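Local coordinates for protein tryptophan decarboxylase 1 (PDB 6KHO) that catalyses the pyridoxal-phosphate-dependent decarboxylation of tryptophan to tryptamine, and of 5-hydroxytryptophan to serotonin, in rice, at residues K36-D39 with F40-Y44; A457-E460 with L461-L465; A252-A255 with D256-G260. One frame throughout, in Å; residues are numbered along the deposited sequence.

How the contacts relate
Each contact lies along one helix or, in contact 3, at its end, so none encloses a long loop, and the three follow in series without nesting or crossing. From the N terminus, contact 1 lies in helix 27-47, which packs on helix 77-88 and on the second subunit. Contact 3 comes next, at the C-terminal end of helix 246-258, which joins edge strand 231-234 of the large mixed sheet to strand 262-269. Contact 2 is last, in helix 451-468, which covers the antiparallel C-terminal sheet. Contacts 1 and 3 sit on opposite sides of the chain's centre, with centres about 58 Å apart; contacts 1 and 2 are about 34 Å apart, centre to centre.

Contact 1 (K36-D39 with F40-Y44); sequences KAVD and FISDY
Ile41 lays its CG1 branch over the carbonyl oxygen of the preceding turn, CG1 standing 3.3 Å from Ala37 O. With CG1 beside its own backbone N (chi1 -71°), the branch runs back along the helix, and CD1 also touches that oxygen. The same oxygen accepts the N-H of Ile41 at 3.0 Å and lies near the plane of the Phe40 ring, at its edge. Phe40 sends its ring away from this turn to pack on Met81 and Leu84 of helix 77-88, while Tyr44 CB sits over the rim of one ring face. The small Ala37 and the branched Val38 and Ile41 suit the side turned to the second subunit, where they meet its Ile118, His35 and Ala121. Backbone bonds continue the helix: Phe40 N to Lys36 O, Ser42 N to Val38 O at 2.9 Å, and Asp43 N to Asp39 O. Ser42 folds its OG back to 3.1 Å from Val38 O, and its main polar partner is Arg31 of the second subunit. That arginine also forms a salt bridge with Asp39 OD1, whereas Asp43 OD2 pairs with Arg85 of the same chain. Asp39 and Asp43, one turn apart, therefore do not share a cation: one acidic group is directed across the dimer interface and the other into its own subunit, an arrangement likely to ease the repulsion between the two carboxylates.

Contact 2 (A457-E460 with L461-L465); sequences ANRE and LMERL
Leu461 N gives its proton to Ala457 O at 2.9 Å, in a nearly straight bond (167°), and Met462 N repeats the pattern to Asn458 O. On this regular backbone two salt bridges span one turn each, on the more exposed side of the helix. In the first, Arg459 NH1 meets Glu463 OE1 at 3.0 Å. The oxygen lies in the guanidinium plane, at its edge, yet the arginine reaches it from above the carboxylate plane, the two planes being 68° apart. Arg459 leaves the helix with CG opposite its backbone N and then bends at chi3 (-90°), which brings the guanidinium over toward the glutamate; Met462 CE packs nearby, 4.2 Å from Arg459 NH1.

In the second bridge Arg464 NE binds Glu460 OE1 at 3.1 Å, through the lone pair directed away from the other carboxylate oxygen. The bond is bent, and the acceptor is tilted from the guanidinium plane. Arg464 stays extended from CG to NE, while Glu460 bends at chi2 to offer its carboxylate. Replacing Arg464 with an alanine would probably leave the Glu460 carboxylate without its cationic mate and bare the side of the helix that the arginine chain covers against Thr508 and Met512.

Leu461 and Met462 are nonpolar because they face inward, onto Leu484 of strand 481-487, and Asn458 OD1 takes the backbone N-H of Ile440 at the end of strand 435-440. The result is an amphipathic helix with i to i+4 salt bridges on the more exposed side and a nonpolar face on the four-stranded antiparallel sheet, as in the C-terminal domain of group II decarboxylases.

Contact 3 (A252-A255 with D256-G260); sequences AMQA and DADAG
The last turn of helix 246-258 is held by Asp256 N to Ala252 O, Ala257 N to Met253 O, and Asp258 N to Gln254 O at 2.8 Å. The helix then ends in a defined way: Ala259 N reaches Ala255 O at 3.1 Å only weakly, and Gly260, at positive phi (88°), is the C' residue of a Schellman motif, with Gly260 N bonded to Ala257 O and Leu261 N to Asp256 O. Glycine suits this position because a CB would collide with the carbonyl oxygen before it. Among the side chains, Asp256 carries the contact. Its carboxylate carbon swings back beside its own N-H (chi1 -78°), placing CG 3.5 Å from Ala252 O. A water bridges the two, donating to Ala252 O at 2.7 Å and, more weakly, to Asp256 OD1. OD2 is taken by Tyr208 OH and by a salt bridge to Arg232, so the buried carboxylate ties the helix to strands 205-210 and 231-234; the helix itself is the crossover of a beta-alpha-beta unit from strand 231-234 to strand 262-269. Asp258 turns its carboxylate over the Gln254 carbonyl, CG 3.2 Å from Gln254 O, on the exposed side. Met253 packs on Tyr208 and Phe291. Placed near the carbonyl end of a helix, where a negative charge is expected to be disfavoured, the buried Asp256 carboxylate is probably kept stable by Arg232 and the hydroxyl of Tyr208.

Contact 1 (K36-D39 with F40-Y44)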
loop_
_atom_site.group_PDB
_atom_site.type_symbol
_atom_site.label_atom_id
_atom_site.label_comp_id
_atom_site.label_asym_id
_atom_site.label_seq_id
_atom_site.Cartn_x
_atom_site.Cartn_y
_atom_site.Cartn_z
ATOM N N LYS A 36 -22.409 12.813 7.780
ATOM C CA LYS A 36 -21.655 13.597 8.749
ATOM C C LYS A 36 -20.212 13.785 8.311
ATOM O O LYS A 36 -19.637 14.864 8.502
ATOM C CB LYS A 36 -21.736 12.920 10.117
ATOM C CG LYS A 36 -23.081 13.176 10.775
ATOM C CD LYS A 36 -23.396 12.204 11.888
ATOM C CE LYS A 36 -24.755 12.561 12.496
ATOM N NZ LYS A 36 -25.365 11.394 13.140
ATOM N N ALA A 37 -19.609 12.747 7.716
ATOM C CA ALA A 37 -18.270 12.894 7.159
ATOM C C ALA A 37 -18.246 13.914 6.021
ATOM O O ALA A 37 -17.303 14.707 5.914
ATOM C CB ALA A 37 -17.746 11.527 6.683
ATOM N N VAL A 38 -19.269 13.915 5.158
ATOM C CA VAL A 38 -19.285 14.862 4.043
ATOM C C VAL A 38 -19.434 16.289 4.556
ATOM O O VAL A 38 -18.797 17.219 4.043
ATOM C CB VAL A 38 -20.396 14.504 3.039
ATOM C CG1 VAL A 38 -20.598 15.627 2.029
ATOM C CG2 VAL A 38 -20.064 13.191 2.318
ATOM N N ASP A 39 -20.276 16.482 5.575
ATOM C CA ASP A 39 -20.418 17.799 6.188
ATOM C C ASP A 39 -19.094 18.281 6.766
ATOM O O ASP A 39 -18.712 19.443 6.582
ATOM C CB ASP A 39 -21.483 17.756 7.277
ATOM C CG ASP A 39 -22.892 17.691 6.712
ATOM O OD1 ASP A 39 -23.073 18.017 5.521
ATOM O OD2 ASP A 39 -23.814 17.317 7.463
ATOM N N PHE A 40 -18.397 17.406 7.505
ATOM C CA PHE A 40 -17.062 17.756 7.985
ATOM C C PHE A 40 -16.167 18.199 6.837
ATOM O O PHE A 40 -15.445 19.197 6.956
ATOM C CB PHE A 40 -16.400 16.583 8.717
ATOM C CG PHE A 40 -14.929 16.815 9.003
ATOM C CD1 PHE A 40 -14.536 17.570 10.102
ATOM C CD2 PHE A 40 -13.943 16.333 8.139
ATOM C CE1 PHE A 40 -13.187 17.812 10.354
ATOM C CE2 PHE A 40 -12.600 16.581 8.382
ATOM C CZ PHE A 40 -12.223 17.323 9.490
ATOM N N ILE A 41 -16.180 17.453 5.720
ATOM C CA ILE A 41 -15.278 17.771 4.611
ATOM C C ILE A 41 -15.621 19.133 4.017
ATOM O O ILE A 41 -14.731 19.941 3.726
ATOM C CB ILE A 41 -15.315 16.660 3.540
ATOM C CG1 ILE A 41 -14.644 15.378 4.041
ATOM C CG2 ILE A 41 -14.623 17.118 2.274
ATOM C CD1 ILE A 41 -15.038 14.149 3.234
ATOM N N SER A 42 -16.915 19.412 3.821
ATOM C CA SER A 42 -17.317 20.727 3.324
ATOM C C SER A 42 -16.830 21.835 4.251
ATOM O O SER A 42 -16.286 22.842 3.792
ATOM C CB SER A 42 -18.840 20.804 3.178
ATOM O OG SER A 42 -19.315 19.768 2.345
ATOM N N ASP A 43 -17.034 21.663 5.563
ATOM C CA ASP A 43 -16.580 22.658 6.531
ATOM C C ASP A 43 -15.065 22.783 6.516
ATOM O O ASP A 43 -14.517 23.883 6.665
ATOM C CB ASP A 43 -17.034 22.276 7.933
ATOM C CG ASP A 43 -18.527 22.334 8.096
ATOM O OD1 ASP A 43 -19.191 22.929 7.214
ATOM O OD2 ASP A 43 -19.031 21.776 9.102
ATOM N N TYR A 44 -14.376 21.653 6.387
ATOM C CA TYR A 44 -12.921 21.668 6.420
ATOM C C TYR A 44 -12.358 22.490 5.269
ATOM O O TYR A 44 -11.491 23.342 5.470
ATOM C CB TYR A 44 -12.381 20.242 6.391
ATOM C CG TYR A 44 -10.863 20.191 6.380
ATOM C CD1 TYR A 44 -10.132 20.471 7.538
ATOM C CD2 TYR A 44 -10.164 19.878 5.218
ATOM C CE1 TYR A 44 -8.745 20.427 7.537
ATOM C CE2 TYR A 44 -8.765 19.828 5.208
ATOM C CZ TYR A 44 -8.068 20.107 6.368
ATOM O OH TYR A 44 -6.694 20.063 6.370
#

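Contact 2 (A457-E460 with L461-L465)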
loop_
_atom_site.group_PDB
_atom_site.type_symbol
_atom_site.label_atom_id
_atom_site.label_comp_id
_atom_site.label_asym_id
_atom_site.label_seq_id
_atom_site.Cartn_x
_atom_site.Cartn_y
_atom_site.Cartn_z
ATOM N N ALA A 457 20.323 33.601 7.442
ATOM C CA ALA A 457 19.208 34.497 7.149
ATOM C C ALA A 457 18.044 33.733 6.530
ATOM O O ALA A 457 16.873 33.986 6.852
ATOM C CB ALA A 457 19.665 35.618 6.216
ATOM N N ASN A 458 18.346 32.792 5.636
ATOM C CA ASN A 458 17.288 32.023 4.997
ATOM C C ASN A 458 16.619 31.080 5.987
ATOM O O ASN A 458 15.398 30.903 5.953
ATOM C CB ASN A 458 17.851 31.263 3.800
ATOM C CG ASN A 458 18.140 32.173 2.636
ATOM O OD1 ASN A 458 17.225 32.717 2.025
ATOM N ND2 ASN A 458 19.419 32.350 2.321
ATOM N N ARG A 459 17.397 30.470 6.881
ATOM C CA ARG A 459 16.794 29.618 7.895
ATOM C C ARG A 459 15.893 30.425 8.823
ATOM O O ARG A 459 14.826 29.954 9.227
ATOM C CB ARG A 459 17.868 28.891 8.696
ATOM C CG ARG A 459 17.301 28.140 9.874
ATOM C CD ARG A 459 18.349 27.332 10.609
ATOM N NE ARG A 459 18.482 25.969 10.091
ATOM C CZ ARG A 459 17.564 25.014 10.242
ATOM N NH1 ARG A 459 16.427 25.270 10.882
ATOM N NH2 ARG A 459 17.780 23.801 9.748
ATOM N N GLU A 460 16.309 31.647 9.161
ATOM C CA GLU A 460 15.477 32.530 9.970
ATOM C C GLU A 460 14.198 32.895 9.229
ATOM O O GLU A 460 13.098 32.818 9.792
ATOM C CB GLU A 460 16.269 33.789 10.344
ATOM C CG GLU A 460 15.526 34.783 11.222
ATOM C CD GLU A 460 15.556 34.408 12.692
ATOM O OE1 GLU A 460 14.755 34.972 13.474
ATOM O OE2 GLU A 460 16.376 33.546 13.070
ATOM N N LEU A 461 14.329 33.301 7.964
ATOM C CA LEU A 461 13.164 33.610 7.140
ATOM C C LEU A 461 12.156 32.463 7.154
ATOM O O LEU A 461 10.968 32.661 7.438
ATOM C CB LEU A 461 13.614 33.917 5.711
ATOM C CG LEU A 461 12.511 34.274 4.719
ATOM C CD1 LEU A 461 11.631 35.377 5.293
ATOM C CD2 LEU A 461 13.094 34.678 3.369
ATOM N N MET A 462 12.632 31.247 6.876
ATOM C CA MET A 462 11.757 30.081 6.804
ATOM C C MET A 462 11.021 29.847 8.121
ATOM O O MET A 462 9.804 29.628 8.136
ATOM C CB MET A 462 12.582 28.848 6.422
ATOM C CG MET A 462 11.832 27.522 6.515
ATOM S SD MET A 462 12.912 26.090 6.271
ATOM C CE MET A 462 13.547 25.796 7.926
ATOM N N GLU A 463 11.749 29.867 9.239
ATOM C CA GLU A 463 11.116 29.598 10.525
ATOM C C GLU A 463 10.154 30.715 10.907
ATOM O O GLU A 463 9.178 30.468 11.623
ATOM C CB GLU A 463 12.189 29.382 11.598
ATOM C CG GLU A 463 13.174 28.255 11.243
ATOM C CD GLU A 463 14.340 28.114 12.222
ATOM O OE1 GLU A 463 14.685 26.961 12.572
ATOM O OE2 GLU A 463 14.922 29.143 12.628
ATOM N N ARG A 464 10.394 31.929 10.399
ATOM C CA ARG A 464 9.508 33.061 10.641
ATOM C C ARG A 464 8.245 32.985 9.794
ATOM O O ARG A 464 7.161 33.337 10.264
ATOM C CB ARG A 464 10.250 34.368 10.364
ATOM C CG ARG A 464 11.022 34.879 11.564
ATOM C CD ARG A 464 11.672 36.223 11.294
ATOM N NE ARG A 464 12.413 36.679 12.466
ATOM C CZ ARG A 464 12.665 37.954 12.742
ATOM N NH1 ARG A 464 12.240 38.913 11.928
ATOM N NH2 ARG A 464 13.344 38.267 13.836
ATOM N N LEU A 465 8.360 32.558 8.538
ATOM C CA LEU A 465 7.157 32.379 7.737
ATOM C C LEU A 465 6.267 31.294 8.334
ATOM O O LEU A 465 5.040 31.439 8.365
ATOM C CB LEU A 465 7.532 32.060 6.291
ATOM C CG LEU A 465 8.313 33.166 5.573
ATOM C CD1 LEU A 465 9.085 32.617 4.387
ATOM C CD2 LEU A 465 7.396 34.300 5.125
#

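Contact 3 (A252-A255 with D256-G260)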
loop_
_atom_site.group_PDB
_atom_site.type_symbol
_atom_site.label_atom_id
_atom_site.label_comp_id
_atom_site.label_asym_id
_atom_site.label_seq_id
_atom_site.Cartn_x
_atom_site.Cartn_y
_atom_site.Cartn_z
ATOM N N ALA A 252 31.634 5.743 -14.366
ATOM C CA ALA A 252 31.397 4.929 -13.176
ATOM C C ALA A 252 31.067 3.484 -13.539
ATOM O O ALA A 252 31.575 2.544 -12.916
ATOM C CB ALA A 252 30.261 5.530 -12.338
ATOM N N MET A 253 30.194 3.287 -14.533
ATOM C CA MET A 253 29.780 1.935 -14.896
ATOM C C MET A 253 30.923 1.165 -15.553
ATOM O O MET A 253 31.097 -0.036 -15.299
ATOM C CB MET A 253 28.573 1.984 -15.833
ATOM C CG MET A 253 27.295 2.562 -15.209
ATOM S SD MET A 253 25.859 2.022 -16.148
ATOM C CE MET A 253 25.706 3.282 -17.266
ATOM N N GLN A 254 31.694 1.835 -16.413
ATOM C CA GLN A 254 32.846 1.190 -17.049
ATOM C C GLN A 254 33.882 0.773 -16.006
ATOM O O GLN A 254 34.403 -0.351 -16.038
ATOM C CB GLN A 254 33.460 2.133 -18.092
ATOM C CG GLN A 254 34.487 1.473 -19.030
ATOM C CD GLN A 254 33.926 0.268 -19.755
ATOM O OE1 GLN A 254 34.148 -0.877 -19.352
ATOM N NE2 GLN A 254 33.192 0.517 -20.829
ATOM N N ALA A 255 34.185 1.668 -15.062
ATOM C CA ALA A 255 35.136 1.330 -14.009
ATOM C C ALA A 255 34.690 0.097 -13.236
ATOM O O ALA A 255 35.513 -0.763 -12.895
ATOM C CB ALA A 255 35.320 2.519 -13.067
ATOM N N ASP A 256 33.389 -0.013 -12.950
ATOM C CA ASP A 256 32.881 -1.198 -12.263
ATOM C C ASP A 256 33.025 -2.444 -13.131
ATOM O O ASP A 256 33.422 -3.511 -12.642
ATOM C CB ASP A 256 31.414 -0.992 -11.864
ATOM C CG ASP A 256 31.259 -0.112 -10.634
ATOM O OD1 ASP A 256 32.280 0.151 -9.960
ATOM O OD2 ASP A 256 30.120 0.319 -10.336
ATOM N N ALA A 257 32.678 -2.334 -14.415
ATOM C CA ALA A 257 32.809 -3.476 -15.314
ATOM C C ALA A 257 34.261 -3.932 -15.403
ATOM O O ALA A 257 34.545 -5.137 -15.406
ATOM C CB ALA A 257 32.275 -3.123 -16.706
ATOM N N ASP A 258 35.190 -2.979 -15.453
ATOM C CA ASP A 258 36.606 -3.326 -15.505
ATOM C C ASP A 258 37.089 -3.983 -14.222
ATOM O O ASP A 258 38.073 -4.730 -14.262
ATOM C CB ASP A 258 37.436 -2.082 -15.809
ATOM C CG ASP A 258 37.186 -1.558 -17.203
ATOM O OD1 ASP A 258 36.685 -2.342 -18.032
ATOM O OD2 ASP A 258 37.483 -0.371 -17.474
ATOM N N ALA A 259 36.417 -3.748 -13.095
ATOM C CA ALA A 259 36.821 -4.337 -11.826
ATOM C C ALA A 259 36.151 -5.672 -11.555
ATOM O O ALA A 259 36.319 -6.224 -10.462
ATOM C CB ALA A 259 36.534 -3.373 -10.673
ATOM N N GLY A 260 35.392 -6.201 -12.510
ATOM C CA GLY A 260 34.699 -7.452 -12.304
ATOM C C GLY A 260 33.321 -7.346 -11.687
ATOM O O GLY A 260 32.722 -8.383 -11.382
HETATM O O HOH W 1 32.582 2.886 -10.401
#